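Local coordinates for protein Ion-channel modulator raklp (Rhipicephalus appendiculatus, PDB 2W8X) that probably activates host potassium channels of the maxiK type, as a tick salivary protein built on a highly modified Kunitz/BPTI domain, at residues A[3-7]-A[8-12]. Residues are numbered along the deposited sequence; the frame is centred on the assembly and turned at random.
Sequences CNKRE and GPCSQ
G8 follows a type I beta turn, N4 to E7, and stays close to its first carbonyl. Its backbone N gives a weak, bent hydrogen bond to N4 O, at 3.2 Å and 132°. The same N4 O also takes the backbone N of E7, at 3.0 Å, which is the bond that closes the turn. G8 N only extends it by one residue. An Asx turn shapes the start of the bend: N4 OD1 accepts the backbone N of R6 at 2.9 Å. That N lies 29° off the carbonyl plane of the N4 side chain. G8 O and K5 O lie close, two acceptors that cannot bond each other. One water donates to each, at 2.7 Å to K5 O and 2.8 Å to G8 O, and so bridges them. P9 leads the chain away from the turn. N2 ND2 hydrogen-bonds both N4 O and P9 O, joining the two segments. C10 then returns to the first segment through its sulfur. SG stands beside the backbone N, anti to the carbonyl carbon (chi1 -66°), and meets K5 CG at 3.3 Å and K5 CD at 3.6 Å. K5 thus packs against the C10–C50 disulfide. Its NZ is hydrogen-bonded to S52 OG of the same chain and to S54 OG of the second subunit. The whole bend is the N-terminal surface loop of the modified Kunitz/BPTI domain, ahead of helix 14-17. Disulfides from C3 to C18 and from C10 to C50 tether it, C18 just after that helix and C50 between strand 44-46 and helix 56-70.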
ATOM      1  N   CYS A   3       9.057   6.163  -6.766  1.00 10.68           N
ATOM      2  CA  CYS A   3       7.613   6.062  -6.902  1.00 10.80           C
ATOM      3  C   CYS A   3       7.103   4.787  -7.583  1.00 10.28           C
ATOM      4  O   CYS A   3       5.899   4.611  -7.705  1.00  9.93           O
ATOM      5  CB  CYS A   3       7.069   7.266  -7.658  1.00 11.37           C
ATOM      6  SG  CYS A   3       7.235   8.837  -6.740  1.00 14.56           S
ATOM      7  N   ASN A   4       8.010   3.956  -8.101  1.00  9.91           N
ATOM      8  CA  ASN A   4       7.631   2.748  -8.825  1.00  9.78           C
ATOM      9  C   ASN A   4       7.774   1.544  -7.888  1.00 10.91           C
ATOM     10  O   ASN A   4       8.893   1.099  -7.619  1.00 10.79           O
ATOM     11  CB  ASN A   4       8.538   2.587 -10.062  1.00 10.30           C
ATOM     12  CG  ASN A   4       8.149   1.456 -10.925  1.00 10.41           C
ATOM     13  OD1 ASN A   4       7.431   0.539 -10.492  1.00 13.33           O
ATOM     14  ND2 ASN A   4       8.608   1.487 -12.183  1.00 11.62           N
ATOM     15  N   LYS A   5       6.625   1.056  -7.419  1.00 11.51           N
ATOM     16  CA  LYS A   5       6.543  -0.101  -6.524  1.00 13.13           C
ATOM     17  C   LYS A   5       7.140  -1.365  -7.051  1.00 13.99           C
ATOM     18  O   LYS A   5       7.488  -2.250  -6.262  1.00 14.00           O
ATOM     19  CB  LYS A   5       5.053  -0.396  -6.169  1.00 15.17           C
ATOM     20  CG  LYS A   5       4.566   0.568  -5.265  1.00 17.87           C
ATOM     21  CD  LYS A   5       3.530   0.057  -4.253  1.00 20.63           C
ATOM     22  CE  LYS A   5       2.231   0.265  -4.798  1.00 17.77           C
ATOM     23  NZ  LYS A   5       1.103   0.460  -3.767  1.00 12.87           N
ATOM     24  N   ARG A   6       7.193  -1.500  -8.375  1.00 14.93           N
ATOM     25  CA  ARG A   6       7.792  -2.681  -9.005  1.00 17.80           C
ATOM     26  C   ARG A   6       9.266  -2.653  -8.994  1.00 18.13           C
ATOM     27  O   ARG A   6       9.891  -3.717  -9.109  1.00 21.28           O
ATOM     28  CB  ARG A   6       7.392  -2.791 -10.463  1.00 19.64           C
ATOM     29  CG  ARG A   6       6.088  -3.382 -10.668  1.00 25.93           C
ATOM     30  CD  ARG A   6       5.862  -3.692 -12.126  1.00 30.88           C
ATOM     31  NE  ARG A   6       6.427  -4.988 -12.487  1.00 37.71           N
ATOM     32  CZ  ARG A   6       6.419  -5.501 -13.714  1.00 41.25           C
ATOM     33  NH1 ARG A   6       5.904  -4.820 -14.740  1.00 43.73           N
ATOM     34  NH2 ARG A   6       6.952  -6.698 -13.924  1.00 43.32           N
ATOM     35  N   GLU A   7       9.854  -1.464  -8.923  1.00 16.65           N
ATOM     36  CA  GLU A   7      11.295  -1.314  -9.076  1.00 17.72           C
ATOM     37  C   GLU A   7      12.056  -1.039  -7.772  1.00 17.32           C
ATOM     38  O   GLU A   7      13.295  -1.185  -7.711  1.00 19.72           O
ATOM     39  CB  GLU A   7      11.594  -0.291 -10.203  1.00 17.95           C
ATOM     40  CG  GLU A   7      11.124  -0.783 -11.601  1.00 19.13           C
ATOM     41  CD  GLU A   7      11.667   0.048 -12.843  1.00 21.71           C
ATOM     42  OE1 GLU A   7      12.621   0.823 -12.677  1.00 22.34           O
ATOM     43  OE2 GLU A   7      11.121  -0.114 -13.965  1.00 24.84           O
ATOM     44  N   GLY A   8      11.343  -0.723  -6.695  1.00 16.57           N
ATOM     45  CA  GLY A   8      11.948  -0.479  -5.411  1.00 16.85           C
ATOM     46  C   GLY A   8      10.941  -0.226  -4.311  1.00 17.41           C
ATOM     47  O   GLY A   8       9.762  -0.226  -4.569  1.00 16.13           O
ATOM     48  N   PRO A   9      11.415  -0.039  -3.079  1.00 19.16           N
ATOM     49  CA  PRO A   9      10.504   0.174  -1.980  1.00 19.39           C
ATOM     50  C   PRO A   9       9.892   1.546  -1.971  1.00 17.42           C
ATOM     51  O   PRO A   9      10.366   2.458  -2.651  1.00 17.89           O
ATOM     52  CB  PRO A   9      11.395   0.030  -0.753  1.00 21.37           C
ATOM     53  CG  PRO A   9      12.707   0.351  -1.206  1.00 21.82           C
ATOM     54  CD  PRO A   9      12.810  -0.113  -2.609  1.00 21.13           C
ATOM     55  N   CYS A  10       8.820   1.667  -1.196  1.00 15.94           N
ATOM     56  CA  CYS A  10       8.131   2.919  -1.048  1.00 15.55           C
ATOM     57  C   CYS A  10       8.366   3.444   0.324  1.00 15.89           C
ATOM     58  O   CYS A  10       7.927   2.854   1.311  1.00 17.62           O
ATOM     59  CB  CYS A  10       6.621   2.728  -1.222  1.00 16.01           C
ATOM     60  SG  CYS A  10       6.144   2.223  -2.916  1.00 15.43           S
ATOM     61  N   SER A  11       8.993   4.593   0.394  1.00 15.34           N
ATOM     62  CA  SER A  11       9.161   5.277   1.670  1.00 16.15           C
ATOM     63  C   SER A  11       7.844   5.851   2.157  1.00 16.47           C
ATOM     64  O   SER A  11       6.894   6.023   1.392  1.00 14.35           O
ATOM     65  CB  SER A  11      10.182   6.396   1.516  1.00 16.32           C
ATOM     66  OG  SER A  11       9.686   7.451   0.709  1.00 16.67           O
ATOM     67  N   GLN A  12       7.804   6.231   3.438  1.00 17.64           N
ATOM     68  CA  GLN A  12       6.607   6.848   3.974  1.00 17.91           C
ATOM     69  C   GLN A  12       6.273   8.155   3.237  1.00 17.44           C
ATOM     70  O   GLN A  12       5.086   8.440   3.000  1.00 17.85           O
ATOM     71  CB  GLN A  12       6.681   6.999   5.514  1.00 19.56           C
ATOM     72  CG  GLN A  12       6.922   5.689   6.251  1.00 23.00           C
ATOM     73  CD  GLN A  12       5.811   4.653   6.107  1.00 28.25           C
ATOM     74  OE1 GLN A  12       4.629   4.973   6.219  1.00 34.03           O
ATOM     75  NE2 GLN A  12       6.195   3.403   5.857  1.00 32.12           N
TER
HETATM   76  O   HOH W   1       7.701  -1.753  -3.575  0.50 20.36           O